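Local coordinates for bromodomain factor 2 protein (Trypanosoma cruzi, PDB 6NIM), which probably reads acetyl-lysine marks, as bromodomains do, on histones or other proteins of the parasite, at residues 19-22 and 23-27; 81-84 and 85-89; 65-68 and 69-73; 114-117 and 118-121; 56-59 and 60-64. One frame throughout, in Å; residues are numbered along the deposited sequence.

The bromodomain fold is a bundle of four helices, here 13-26, 54-62, 69-86 and 92-110. Along the chain the contacts come in the order 1, 5, 3, 2, 4. Contact 1 on helix 13-26 touches contact 5 on helix 54-62 and contact 3 at the start of helix 69-86. The three sit where these helices pack together; the centres of contacts 3 and 5 are about 9 Å apart. Contact 2 is about 23 Å from contact 3 between centres, at the end of helix 69-86 where bromodomains typically bind acetyl-lysine. Contact 4, the C-terminal tail, touches contacts 2 and 3. Contacts 2, 3 and 4 also touch the second subunit.

Contact 1 of 5, residues 19-22 and 23-27; sequences FVHQ and LWDKD
Phe19 and Leu23 meet one turn apart on helix 13-26, the first long helix of the bromodomain four-helix bundle. The methyl CD1 of Leu23 lies over one face of the Phe19 ring in a CH-pi contact. Its distance to the ring centroid is 4.1 Å, and it stands 27° off the ring normal. The nearest ring atom is CE1 of Phe19, 3.7 Å from CD1 of Leu23. Phe19 CG lies opposite its backbone N, beside the carbonyl carbon (chi1 167°), and from there the CE1 side of the ring reaches the leucine methyl.

Nearer the surface, the chain of Lys26 runs past the carbonyl of Gln22, with CG of Lys26 3.4 Å from O of Gln22. Elsewhere on the helix surface His21 and Asp25 approach each other, their planes 75° apart. CE1 of His21 lies 3.1 Å from OD2 of Asp25.

Beneath the side chains run the usual i to i+4 backbone bonds. Leu23 N donates to Phe19 O, and Trp24 N to Val20 O at 2.9 Å. Asp25 N and Lys26 N bond to His21 O and Gln22 O. The last bond is the most bent, as the helix nears its end.

Further out, helix 92-110 and helix 69-86 cover Phe19 and Leu23: Val107 touches Phe19, Phe100 touches Leu23, and Val76 touches both. Val20 faces helix 54-62, and Trp24 stacks on His33. Just past the helix, OD1 of Asp27 accepts from N of Met31 and OD2 from N of Phe32.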
loop_
_atom_site.group_PDB
_atom_site.type_symbol
_atom_site.label_atom_id
_atom_site.label_comp_id
_atom_site.label_asym_id
_atom_site.label_seq_id
_atom_site.Cartn_x
_atom_site.Cartn_y
_atom_site.Cartn_z
ATOM N N PHE A 19 9.631 12.770 -11.728
ATOM C CA PHE A 19 9.804 11.736 -10.674
ATOM C C PHE A 19 9.882 10.346 -11.308
ATOM O O PHE A 19 10.841 9.605 -11.055
ATOM C CB PHE A 19 8.645 11.889 -9.686
ATOM C CG PHE A 19 8.414 10.776 -8.701
ATOM C CD1 PHE A 19 9.441 10.297 -7.895
ATOM C CD2 PHE A 19 7.135 10.283 -8.502
ATOM C CE1 PHE A 19 9.186 9.320 -6.942
ATOM C CE2 PHE A 19 6.895 9.292 -7.558
ATOM C CZ PHE A 19 7.916 8.846 -6.747
ATOM N N VAL A 20 8.962 10.028 -12.209
ATOM C CA VAL A 20 8.928 8.723 -12.919
ATOM C C VAL A 20 10.213 8.584 -13.740
ATOM O O VAL A 20 10.783 7.523 -13.743
ATOM C CB VAL A 20 7.654 8.595 -13.769
ATOM C CG1 VAL A 20 7.735 7.441 -14.748
ATOM C CG2 VAL A 20 6.463 8.482 -12.838
ATOM N N HIS A 21 10.636 9.633 -14.431
ATOM C CA HIS A 21 11.847 9.603 -15.285
ATOM C C HIS A 21 13.103 9.353 -14.432
ATOM O O HIS A 21 13.997 8.607 -14.878
ATOM C CB HIS A 21 11.966 10.884 -16.133
ATOM C CG HIS A 21 13.142 10.816 -17.041
ATOM N ND1 HIS A 21 14.272 11.575 -16.832
ATOM C CD2 HIS A 21 13.395 10.004 -18.088
ATOM C CE1 HIS A 21 15.160 11.284 -17.768
ATOM N NE2 HIS A 21 14.647 10.287 -18.531
ATOM N N GLN A 22 13.198 9.947 -13.245
ATOM C CA GLN A 22 14.399 9.763 -12.390
ATOM C C GLN A 22 14.451 8.293 -11.979
ATOM O O GLN A 22 15.540 7.723 -11.990
ATOM C CB GLN A 22 14.360 10.641 -11.138
ATOM C CG GLN A 22 14.575 12.128 -11.383
ATOM C CD GLN A 22 15.956 12.481 -11.891
ATOM O OE1 GLN A 22 16.966 12.078 -11.326
ATOM N NE2 GLN A 22 16.020 13.297 -12.936
ATOM N N LEU A 23 13.288 7.704 -11.634
ATOM C CA LEU A 23 13.197 6.282 -11.215
ATOM C C LEU A 23 13.557 5.390 -12.403
ATOM O O LEU A 23 14.216 4.367 -12.196
ATOM C CB LEU A 23 11.787 5.977 -10.683
ATOM C CG LEU A 23 11.407 6.683 -9.378
ATOM C CD1 LEU A 23 9.984 6.332 -9.004
ATOM C CD2 LEU A 23 12.354 6.348 -8.217
ATOM N N TRP A 24 13.063 5.718 -13.598
ATOM C CA TRP A 24 13.394 4.994 -14.841
ATOM C C TRP A 24 14.916 4.862 -14.991
ATOM O O TRP A 24 15.376 3.767 -15.260
ATOM C CB TRP A 24 12.765 5.732 -16.022
ATOM C CG TRP A 24 12.935 5.037 -17.329
ATOM C CD1 TRP A 24 14.037 5.064 -18.134
ATOM C CD2 TRP A 24 11.934 4.272 -18.023
ATOM N NE1 TRP A 24 13.795 4.345 -19.272
ATOM C CE2 TRP A 24 12.523 3.844 -19.232
ATOM C CE3 TRP A 24 10.610 3.904 -17.737
ATOM C CZ2 TRP A 24 11.839 3.040 -20.141
ATOM C CZ3 TRP A 24 9.935 3.125 -18.640
ATOM C CH2 TRP A 24 10.544 2.696 -19.821
ATOM N N ASP A 25 15.649 5.961 -14.834
ATOM C CA ASP A 25 17.112 6.046 -15.080
ATOM C C ASP A 25 17.864 5.342 -13.952
ATOM O O ASP A 25 18.949 4.796 -14.208
ATOM C CB ASP A 25 17.554 7.490 -15.230
ATOM C CG ASP A 25 17.208 8.102 -16.583
ATOM O OD1 ASP A 25 16.813 7.354 -17.470
ATOM O OD2 ASP A 25 17.303 9.323 -16.713
ATOM N N LYS A 26 17.281 5.295 -12.760
ATOM C CA LYS A 26 17.919 4.633 -11.599
ATOM C C LYS A 26 17.609 3.140 -11.595
ATOM O O LYS A 26 18.215 2.425 -10.739
ATOM C CB LYS A 26 17.475 5.319 -10.303
ATOM C CG LYS A 26 18.130 6.675 -10.086
ATOM C CD LYS A 26 17.570 7.413 -8.881
ATOM C CE LYS A 26 17.641 8.923 -9.012
ATOM N NZ LYS A 26 18.957 9.468 -8.596
ATOM N N ASP A 27 16.677 2.682 -12.442
ATOM C CA ASP A 27 16.281 1.256 -12.565
ATOM C C ASP A 27 17.327 0.506 -13.419
ATOM O O ASP A 27 17.068 0.239 -14.572
ATOM C CB ASP A 27 14.866 1.136 -13.136
ATOM C CG ASP A 27 14.349 -0.284 -13.299
ATOM O OD1 ASP A 27 15.049 -1.249 -12.858
ATOM O OD2 ASP A 27 13.276 -0.439 -13.897
#

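Contact 2 of 5, residues 81-84 and 85-89; sequences ANAL and EYNAK. With SO4 (sulfate ion), chain C.
Asn87 folds its side chain back onto Ala83 where helix 69-86 ends. Its CG sits beside its own backbone N (chi1 -63°), and chi2 of -73° turns the amide so that ND2 points at the last turn. ND2 of Asn87 donates to O of Ala83 at 3.0 Å, in the carbonyl plane and on a lone pair. The backbone N of Asn87 donates to the same oxygen of Ala83, also at 3.0 Å, but from 34° out of that plane. One carbonyl is therefore gripped twice by one residue. The amide nitrogen also passes the methyl of Ala83, with CB of Ala83 3.8 Å from ND2 of Asn87.

Glu85 lies along the helix instead. Its chain is extended beyond CG, and CG of Glu85 packs 3.3 Å from O of Ala81. OE2 of Glu85 lies 4.0 Å from CB of Ala81. The OH of Tyr86 bonds to Asp43, outside this turn. The amide of Asn82 is also held outside the turn, by Tyr50 and Gln78.

Asn87 is the first residue to leave helical angles, and the chain then runs extended through Ala88 to Lys89. N of Lys89 donates to O3 of a sulfate ion at 2.6 Å, probably an ion from the crystallisation liquor. NZ of Lys89 pairs with Asp118 of the second subunit.

In many bromodomains an asparagine at the end of this helix binds acetyl-lysine; Asn87 may be its counterpart. Here its ND2 is engaged with the helix end, which probably limits how freely the amide can turn.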
loop_
_atom_site.group_PDB
_atom_site.type_symbol
_atom_site.label_atom_id
_atom_site.label_comp_id
_atom_site.label_asym_id
_atom_site.label_seq_id
_atom_site.Cartn_x
_atom_site.Cartn_y
_atom_site.Cartn_z
ATOM N N ALA A 81 6.482 -2.545 -3.848
ATOM C CA ALA A 81 5.963 -3.626 -2.967
ATOM C C ALA A 81 5.799 -4.911 -3.783
ATOM O O ALA A 81 6.156 -5.994 -3.296
ATOM C CB ALA A 81 4.651 -3.180 -2.312
ATOM N N ASN A 82 5.306 -4.802 -5.018
ATOM C CA ASN A 82 5.084 -5.977 -5.896
ATOM C C ASN A 82 6.407 -6.737 -6.038
ATOM O O ASN A 82 6.418 -7.987 -5.964
ATOM C CB ASN A 82 4.486 -5.553 -7.240
ATOM C CG ASN A 82 3.049 -5.068 -7.150
ATOM O OD1 ASN A 82 2.364 -5.263 -6.145
ATOM N ND2 ASN A 82 2.568 -4.449 -8.223
ATOM N N ALA A 83 7.485 -5.999 -6.285
ATOM C CA ALA A 83 8.818 -6.566 -6.570
ATOM C C ALA A 83 9.369 -7.190 -5.279
ATOM O O ALA A 83 10.016 -8.245 -5.379
ATOM C CB ALA A 83 9.729 -5.519 -7.139
ATOM N N LEU A 84 9.142 -6.553 -4.134
ATOM C CA LEU A 84 9.598 -7.092 -2.818
ATOM C C LEU A 84 8.825 -8.378 -2.490
ATOM O O LEU A 84 9.469 -9.337 -1.989
ATOM C CB LEU A 84 9.446 -6.023 -1.738
ATOM C CG LEU A 84 10.514 -4.942 -1.825
ATOM C CD1 LEU A 84 10.161 -3.762 -0.960
ATOM C CD2 LEU A 84 11.908 -5.514 -1.503
ATOM N N GLU A 85 7.534 -8.449 -2.826
ATOM C CA GLU A 85 6.730 -9.683 -2.587
ATOM C C GLU A 85 7.147 -10.793 -3.559
ATOM O O GLU A 85 7.259 -11.962 -3.137
ATOM C CB GLU A 85 5.225 -9.453 -2.776
ATOM C CG GLU A 85 4.593 -8.481 -1.813
ATOM C CD GLU A 85 3.197 -8.013 -2.244
ATOM O OE1 GLU A 85 2.402 -8.873 -2.702
ATOM O OE2 GLU A 85 2.901 -6.787 -2.149
ATOM N N TYR A 86 7.267 -10.478 -4.843
ATOM C CA TYR A 86 7.419 -11.497 -5.904
ATOM C C TYR A 86 8.840 -12.051 -5.940
ATOM O O TYR A 86 8.973 -13.276 -6.133
ATOM C CB TYR A 86 7.031 -10.953 -7.288
ATOM C CG TYR A 86 7.159 -12.017 -8.334
ATOM C CD1 TYR A 86 6.191 -13.002 -8.448
ATOM C CD2 TYR A 86 8.298 -12.109 -9.129
ATOM C CE1 TYR A 86 6.315 -14.017 -9.385
ATOM C CE2 TYR A 86 8.424 -13.108 -10.086
ATOM C CZ TYR A 86 7.430 -14.074 -10.196
ATOM O OH TYR A 86 7.560 -15.088 -11.108
ATOM N N ASN A 87 9.856 -11.203 -5.774
ATOM C CA ASN A 87 11.279 -11.621 -5.890
ATOM C C ASN A 87 11.747 -12.094 -4.516
ATOM O O ASN A 87 11.463 -11.424 -3.519
ATOM C CB ASN A 87 12.124 -10.491 -6.473
ATOM C CG ASN A 87 11.701 -10.145 -7.885
ATOM O OD1 ASN A 87 11.962 -10.905 -8.822
ATOM N ND2 ASN A 87 11.043 -9.005 -8.038
ATOM N N ALA A 88 12.380 -13.269 -4.455
ATOM C CA ALA A 88 12.868 -13.852 -3.194
ATOM C C ALA A 88 13.998 -12.994 -2.604
ATOM O O ALA A 88 14.866 -12.498 -3.339
ATOM C CB ALA A 88 13.306 -15.273 -3.452
ATOM N N LYS A 89 14.000 -12.846 -1.278
ATOM C CA LYS A 89 15.088 -12.165 -0.569
ATOM C C LYS A 89 16.375 -12.875 -0.960
ATOM O O LYS A 89 16.432 -14.136 -0.946
ATOM C CB LYS A 89 14.873 -12.152 0.953
ATOM C CG LYS A 89 15.846 -11.258 1.704
ATOM C CD LYS A 89 15.465 -11.005 3.169
ATOM C CE LYS A 89 16.420 -10.091 3.905
ATOM N NZ LYS A 89 16.616 -8.774 3.238
HETATM S S SO4 C . 11.475 -14.471 0.815
HETATM O O1 SO4 C . 10.173 -15.022 0.562
HETATM O O2 SO4 C . 12.468 -15.481 0.571
HETATM O O3 SO4 C . 11.704 -13.353 -0.062
HETATM O O4 SO4 C . 11.547 -14.010 2.184
#

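Contact 3 of 5, residues 65-68 and 69-73; sequences KYDS and DADVQ
Ser68, the N-cap of helix 69-86, accepts from N of Asp71, and Asp71 and Val72 reach back to the loop that leads in. Asp69 opens the helix. Its carboxylate oxygen OD1 accepts from the backbone N of Asp12, while CB lies against C of Ser68. Ala70 brings its methyl to the serine hydroxyl, with CB of Ala70 3.6 Å from OG of Ser68.

Asp71 does most of the work. The capping bond from N of Asp71 to OG of Ser68 is 3.2 Å long. The serine reaches this N because OG sits between its own backbone N and carbonyl carbon (chi1 72°). In return the Asp71 side chain leans back over the loop. OD2 of Asp71 accepts a weak bond from N of Asp67 at 3.2 Å. Water 1 takes the same N-H at 2.9 Å from N of Asp67 and donates weakly to OD2 of Asp71. OD1 of Asp71 has a weak bond to Asn49 of the second subunit.

Val72 packs on the loop tyrosine: CG2 of Val72 is 3.6 Å from CD2 of Tyr66. The two side chains cross at about a right angle. Ile61 of helix 54-62 touches both. A weak bond joins N of Val72 to O of Ser68.

OD2 of Asp67 stands 4.3 Å from OD2 of Asp71. The two carboxylates probably repel, while the weak bond from N of Asp67 and the water probably offset part of the charge on OD2 of Asp71.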
loop_
_atom_site.group_PDB
_atom_site.type_symbol
_atom_site.label_atom_id
_atom_site.label_comp_id
_atom_site.label_asym_id
_atom_site.label_seq_id
_atom_site.Cartn_x
_atom_site.Cartn_y
_atom_site.Cartn_z
ATOM N N LYS A 65 -5.327 10.210 -15.193
ATOM C CA LYS A 65 -5.962 9.102 -14.426
ATOM C C LYS A 65 -5.729 9.378 -12.934
ATOM O O LYS A 65 -6.700 9.318 -12.168
ATOM C CB LYS A 65 -5.457 7.739 -14.896
ATOM C CG LYS A 65 -6.038 6.532 -14.167
ATOM N N TYR A 66 -4.516 9.743 -12.524
ATOM C CA TYR A 66 -4.216 10.014 -11.093
ATOM C C TYR A 66 -4.825 11.359 -10.689
ATOM O O TYR A 66 -4.715 12.339 -11.440
ATOM C CB TYR A 66 -2.712 9.982 -10.820
ATOM C CG TYR A 66 -2.091 8.660 -11.158
ATOM C CD1 TYR A 66 -2.479 7.524 -10.482
ATOM C CD2 TYR A 66 -1.182 8.530 -12.195
ATOM C CE1 TYR A 66 -1.919 6.291 -10.764
ATOM C CE2 TYR A 66 -0.613 7.307 -12.493
ATOM C CZ TYR A 66 -0.981 6.185 -11.773
ATOM O OH TYR A 66 -0.461 4.976 -12.112
ATOM N N ASP A 67 -5.456 11.406 -9.519
ATOM C CA ASP A 67 -6.132 12.644 -9.037
ATOM C C ASP A 67 -5.123 13.580 -8.368
ATOM O O ASP A 67 -5.430 14.750 -8.249
ATOM C CB ASP A 67 -7.249 12.320 -8.042
ATOM C CG ASP A 67 -8.442 11.606 -8.656
ATOM O OD1 ASP A 67 -8.736 11.841 -9.842
ATOM O OD2 ASP A 67 -9.063 10.819 -7.938
ATOM N N SER A 68 -3.991 13.072 -7.873
ATOM C CA SER A 68 -3.064 13.854 -7.018
ATOM C C SER A 68 -1.632 13.308 -7.107
ATOM O O SER A 68 -1.439 12.151 -7.509
ATOM C CB SER A 68 -3.549 13.834 -5.593
ATOM O OG SER A 68 -3.335 12.549 -5.034
ATOM N N ASP A 69 -0.676 14.120 -6.680
ATOM C CA ASP A 69 0.749 13.726 -6.501
ATOM C C ASP A 69 0.824 12.511 -5.557
ATOM O O ASP A 69 1.591 11.583 -5.811
ATOM C CB ASP A 69 1.545 14.909 -5.970
ATOM C CG ASP A 69 1.580 16.071 -6.946
ATOM O OD1 ASP A 69 1.146 15.892 -8.092
ATOM O OD2 ASP A 69 2.091 17.133 -6.565
ATOM N N ALA A 70 -0.004 12.487 -4.519
ATOM C CA ALA A 70 -0.020 11.386 -3.522
ATOM C C ALA A 70 -0.324 10.055 -4.212
ATOM O O ALA A 70 0.369 9.060 -3.888
ATOM C CB ALA A 70 -1.027 11.680 -2.428
ATOM N N ASP A 71 -1.317 10.042 -5.104
ATOM C CA ASP A 71 -1.762 8.851 -5.871
ATOM C C ASP A 71 -0.609 8.328 -6.733
ATOM O O ASP A 71 -0.480 7.087 -6.869
ATOM C CB ASP A 71 -2.952 9.157 -6.768
ATOM C CG ASP A 71 -4.227 9.480 -6.000
ATOM O OD1 ASP A 71 -4.352 9.014 -4.853
ATOM O OD2 ASP A 71 -5.078 10.196 -6.572
ATOM N N VAL A 72 0.193 9.229 -7.303
ATOM C CA VAL A 72 1.351 8.811 -8.145
ATOM C C VAL A 72 2.403 8.151 -7.244
ATOM O O VAL A 72 2.922 7.075 -7.590
ATOM C CB VAL A 72 1.917 10.001 -8.936
ATOM C CG1 VAL A 72 3.187 9.618 -9.653
ATOM C CG2 VAL A 72 0.867 10.509 -9.914
ATOM N N GLN A 73 2.672 8.753 -6.088
ATOM C CA GLN A 73 3.650 8.182 -5.127
ATOM C C GLN A 73 3.180 6.804 -4.655
ATOM O O GLN A 73 4.009 5.908 -4.579
ATOM C CB GLN A 73 3.877 9.122 -3.952
ATOM C CG GLN A 73 4.580 10.378 -4.398
ATOM C CD GLN A 73 4.707 11.375 -3.289
ATOM O OE1 GLN A 73 4.973 11.010 -2.142
ATOM N NE2 GLN A 73 4.586 12.638 -3.666
HETATM O O HOH W 1 -6.022 8.686 -8.541
#

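Contact 4 of 5, residues 114-117 and 118-121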
loop_
_atom_site.group_PDB
_atom_site.type_symbol
_atom_site.label_atom_id
_atom_site.label_comp_id
_atom_site.label_asym_id
_atom_site.label_seq_id
_atom_site.Cartn_x
_atom_site.Cartn_y
_atom_site.Cartn_z
ATOM N N SER A 114 5.800 17.096 -2.732
ATOM C CA SER A 114 5.602 16.972 -1.266
ATOM C C SER A 114 5.417 15.488 -0.955
ATOM O O SER A 114 4.788 14.818 -1.771
ATOM C CB SER A 114 4.420 17.771 -0.826
ATOM O OG SER A 114 4.770 19.139 -0.890
ATOM N N VAL A 115 5.873 15.034 0.205
ATOM C CA VAL A 115 5.684 13.613 0.615
ATOM C C VAL A 115 5.029 13.590 2.004
ATOM O O VAL A 115 5.209 14.551 2.796
ATOM C CB VAL A 115 6.994 12.816 0.560
ATOM C CG1 VAL A 115 7.648 12.884 -0.815
ATOM C CG2 VAL A 115 7.963 13.230 1.639
ATOM N N ASP A 116 4.313 12.517 2.282
ATOM C CA ASP A 116 3.722 12.258 3.626
ATOM C C ASP A 116 4.527 11.110 4.241
ATOM O O ASP A 116 4.198 9.947 4.004
ATOM C CB ASP A 116 2.224 12.003 3.451
ATOM C CG ASP A 116 1.478 11.855 4.757
ATOM O OD1 ASP A 116 2.134 11.559 5.795
ATOM O OD2 ASP A 116 0.271 12.059 4.719
ATOM N N ASP A 117 5.602 11.426 4.949
ATOM C CA ASP A 117 6.538 10.400 5.470
ATOM C C ASP A 117 5.799 9.400 6.371
ATOM O O ASP A 117 6.067 8.194 6.246
ATOM C CB ASP A 117 7.707 11.038 6.215
ATOM C CG ASP A 117 8.762 11.514 5.243
ATOM O OD1 ASP A 117 9.134 10.718 4.362
ATOM O OD2 ASP A 117 9.111 12.685 5.318
ATOM N N ASP A 118 4.918 9.861 7.245
ATOM C CA ASP A 118 4.203 8.936 8.176
ATOM C C ASP A 118 3.348 7.944 7.382
ATOM O O ASP A 118 3.277 6.760 7.805
ATOM C CB ASP A 118 3.336 9.678 9.195
ATOM C CG ASP A 118 4.104 10.319 10.333
ATOM O OD1 ASP A 118 5.334 10.094 10.426
ATOM O OD2 ASP A 118 3.468 11.032 11.108
ATOM N N ALA A 119 2.664 8.391 6.322
ATOM C CA ALA A 119 1.708 7.543 5.574
ATOM C C ALA A 119 2.426 6.636 4.566
ATOM O O ALA A 119 1.887 5.576 4.222
ATOM C CB ALA A 119 0.705 8.393 4.873
ATOM N N ALA A 120 3.522 7.119 4.003
ATOM C CA ALA A 120 4.147 6.521 2.806
ATOM C C ALA A 120 4.638 5.099 3.097
ATOM O O ALA A 120 5.210 4.799 4.176
ATOM C CB ALA A 120 5.262 7.413 2.302
ATOM N N TYR A 121 4.497 4.239 2.109
ATOM C CA TYR A 121 5.132 2.902 2.095
ATOM C C TYR A 121 6.628 3.053 2.346
ATOM O O TYR A 121 7.279 3.920 1.757
ATOM C CB TYR A 121 4.851 2.228 0.762
ATOM C CG TYR A 121 5.455 0.867 0.618
ATOM C CD1 TYR A 121 4.929 -0.217 1.288
ATOM C CD2 TYR A 121 6.519 0.658 -0.248
ATOM C CE1 TYR A 121 5.467 -1.482 1.127
ATOM C CE2 TYR A 121 7.039 -0.605 -0.450
ATOM C CZ TYR A 121 6.519 -1.679 0.244
ATOM O OH TYR A 121 7.036 -2.939 0.089
ATOM O OXT TYR A 121 7.151 2.284 3.163
HETATM O O HOH W 2 4.454 12.701 7.769
HETATM O O HOH W 3 7.457 6.181 5.138
#
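Asp116 reaches forward to Ala119 and Ala120 in a single turn of the C-terminal tail, beyond helix 92-110 of the bromodomain bundle. Asp117, Asp118 and Ala119 have helical backbone angles, but no regular helix forms.

Two backbone bonds close the turn. N of Ala120 donates to O of Asp116 at 2.9 Å, nearly along the C=O axis. N of Ala119 also approaches this oxygen, but that bond is weak.

The aspartate side chain supplies a third bond, making an Asx motif: one residue accepts through both its side-chain and backbone oxygens. N of Ala119 donates to OD1 of Asp116 at 3.3 Å, with an angle of 153° at the hydrogen. The oxygen is met from above the carboxylate plane. CG of Asp116 is anti to its backbone N (chi1 -175°), which swings the carboxylate alongside Ala119.

Two waters bridge the turn. Water 2 accepts from N of Asp118 at 2.9 Å and donates to OD1 of Asp116. Water 3 donates to both O of Asp117 and O of Ala120, at 2.7 Å from O of Asp117.

Salt bridges tie Asp117 to Arg109 and the terminal carboxylate of Tyr121 to Arg101. Across the dimer, Asp118 bonds to His94 of the second subunit, while Ala119 O and Tyr121 OH bond reciprocally to Tyr121 and Ala119 of the second subunit.

The methyl of Ala119 packs against the carboxylate group, with CB of Ala119 3.5 Å from CG of Asp116.

Contact 5 of 5, residues 56-59 and 60-64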
loop_
_atom_site.group_PDB
_atom_site.type_symbol
_atom_site.label_atom_id
_atom_site.label_comp_id
_atom_site.label_asym_id
_atom_site.label_seq_id
_atom_site.Cartn_x
_atom_site.Cartn_y
_atom_site.Cartn_z
ATOM N N THR A 56 3.280 2.372 -17.328
ATOM C CA THR A 56 1.836 2.452 -17.012
ATOM C C THR A 56 1.601 3.710 -16.165
ATOM O O THR A 56 0.585 4.438 -16.389
ATOM C CB THR A 56 1.330 1.184 -16.299
ATOM O OG1 THR A 56 1.511 0.063 -17.175
ATOM C CG2 THR A 56 -0.126 1.304 -15.897
ATOM N N ILE A 57 2.457 3.964 -15.162
ATOM C CA ILE A 57 2.273 5.160 -14.304
ATOM C C ILE A 57 2.462 6.438 -15.157
ATOM O O ILE A 57 1.685 7.385 -14.984
ATOM C CB ILE A 57 3.229 5.107 -13.102
ATOM C CG1 ILE A 57 2.861 3.960 -12.144
ATOM C CG2 ILE A 57 3.243 6.465 -12.413
ATOM C CD1 ILE A 57 3.944 3.637 -11.133
ATOM N N ARG A 58 3.471 6.489 -16.026
ATOM C CA ARG A 58 3.693 7.649 -16.924
ATOM C C ARG A 58 2.406 7.906 -17.718
ATOM O O ARG A 58 1.937 9.063 -17.765
ATOM C CB ARG A 58 4.869 7.426 -17.863
ATOM C CG ARG A 58 4.993 8.526 -18.914
ATOM C CD ARG A 58 6.328 8.513 -19.595
ATOM N NE ARG A 58 6.368 9.494 -20.679
ATOM C CZ ARG A 58 7.456 9.826 -21.369
ATOM N NH1 ARG A 58 8.625 9.272 -21.088
ATOM N NH2 ARG A 58 7.382 10.733 -22.333
ATOM N N GLN A 59 1.809 6.852 -18.273
ATOM C CA GLN A 59 0.562 7.013 -19.081
ATOM C C GLN A 59 -0.576 7.534 -18.204
ATOM O O GLN A 59 -1.356 8.371 -18.696
ATOM C CB GLN A 59 0.208 5.705 -19.786
ATOM C CG GLN A 59 1.234 5.388 -20.857
ATOM C CD GLN A 59 0.934 4.134 -21.632
ATOM O OE1 GLN A 59 0.628 3.084 -21.068
ATOM N NE2 GLN A 59 1.049 4.243 -22.944
ATOM N N GLY A 60 -0.669 7.078 -16.957
ATOM C CA GLY A 60 -1.731 7.478 -16.018
ATOM C C GLY A 60 -1.603 8.945 -15.616
ATOM O O GLY A 60 -2.632 9.643 -15.413
ATOM N N ILE A 61 -0.375 9.419 -15.458
ATOM C CA ILE A 61 -0.117 10.866 -15.211
ATOM C C ILE A 61 -0.568 11.600 -16.463
ATOM O O ILE A 61 -1.270 12.591 -16.328
ATOM C CB ILE A 61 1.363 11.177 -14.920
ATOM C CG1 ILE A 61 1.873 10.464 -13.663
ATOM C CG2 ILE A 61 1.577 12.692 -14.819
ATOM C CD1 ILE A 61 3.384 10.267 -13.598
ATOM N N GLU A 62 -0.075 11.176 -17.618
ATOM C CA GLU A 62 -0.305 11.930 -18.887
ATOM C C GLU A 62 -1.811 12.084 -19.126
ATOM O O GLU A 62 -2.266 13.172 -19.593
ATOM C CB GLU A 62 0.373 11.219 -20.058
ATOM C CG GLU A 62 1.887 11.394 -20.093
ATOM C CD GLU A 62 2.581 10.521 -21.123
ATOM O OE1 GLU A 62 1.931 9.596 -21.658
ATOM O OE2 GLU A 62 3.772 10.731 -21.379
ATOM N N SER A 63 -2.576 11.032 -18.844
ATOM C CA SER A 63 -4.028 10.967 -19.145
ATOM C C SER A 63 -4.839 11.685 -18.065
ATOM O O SER A 63 -6.069 11.818 -18.235
ATOM C CB SER A 63 -4.474 9.536 -19.267
ATOM O OG SER A 63 -4.433 8.905 -17.979
ATOM N N GLY A 64 -4.228 12.041 -16.946
ATOM C CA GLY A 64 -4.957 12.560 -15.779
ATOM C C GLY A 64 -5.725 11.470 -15.055
ATOM O O GLY A 64 -6.694 11.813 -14.343
HETATM O O HOH W 4 5.212 12.905 -21.025
#
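Glu62 turns back along helix 54-62 to meet Arg58 one turn earlier. Its CB rests near two carbonyl oxygens, those of Arg58 and Gln59. CG of Glu62 comes next, beside the backbone N (chi1 -75°) and 3.3 Å from O of Arg58. CD of Glu62 lies alongside the arginine chain, 3.8 Å from CG of Arg58. At the tip the two oxygens part. OE1 of Glu62 turns toward Gln59, 3.9 Å from CA of Gln59. OE2 of Glu62 accepts from NE of Arg58 at 3.0 Å, a salt bridge with an almost straight hydrogen bond of 176°.

The arginine chain is extended from CG to NE, which brings NE level with the carboxylate. OE2 lies at the edge of the guanidinium, in its plane. The two flat groups are themselves 85° apart, and NE meets OE2 from above the carboxylate plane. Water 4 donates to OE2 of Glu62 at 2.6 Å and accepts weakly from NH2 of Arg58.

This pair lies on the exposed side of the second long helix of the bromodomain bundle. On the buried side CG2 of Ile57 meets CD1 of Ile61 at 4.0 Å. Val20 of helix 13-26 and Tyr66 of the following loop touch both isoleucines.

Backbone bonds run i to i+4 from Gly60 N through Ser63 N. The helix closes in a Schellman motif at Gly64, which has positive phi; its N donates to O of Ile61. O of Glu62, at this C-terminal end, accepts from NZ of Lys13.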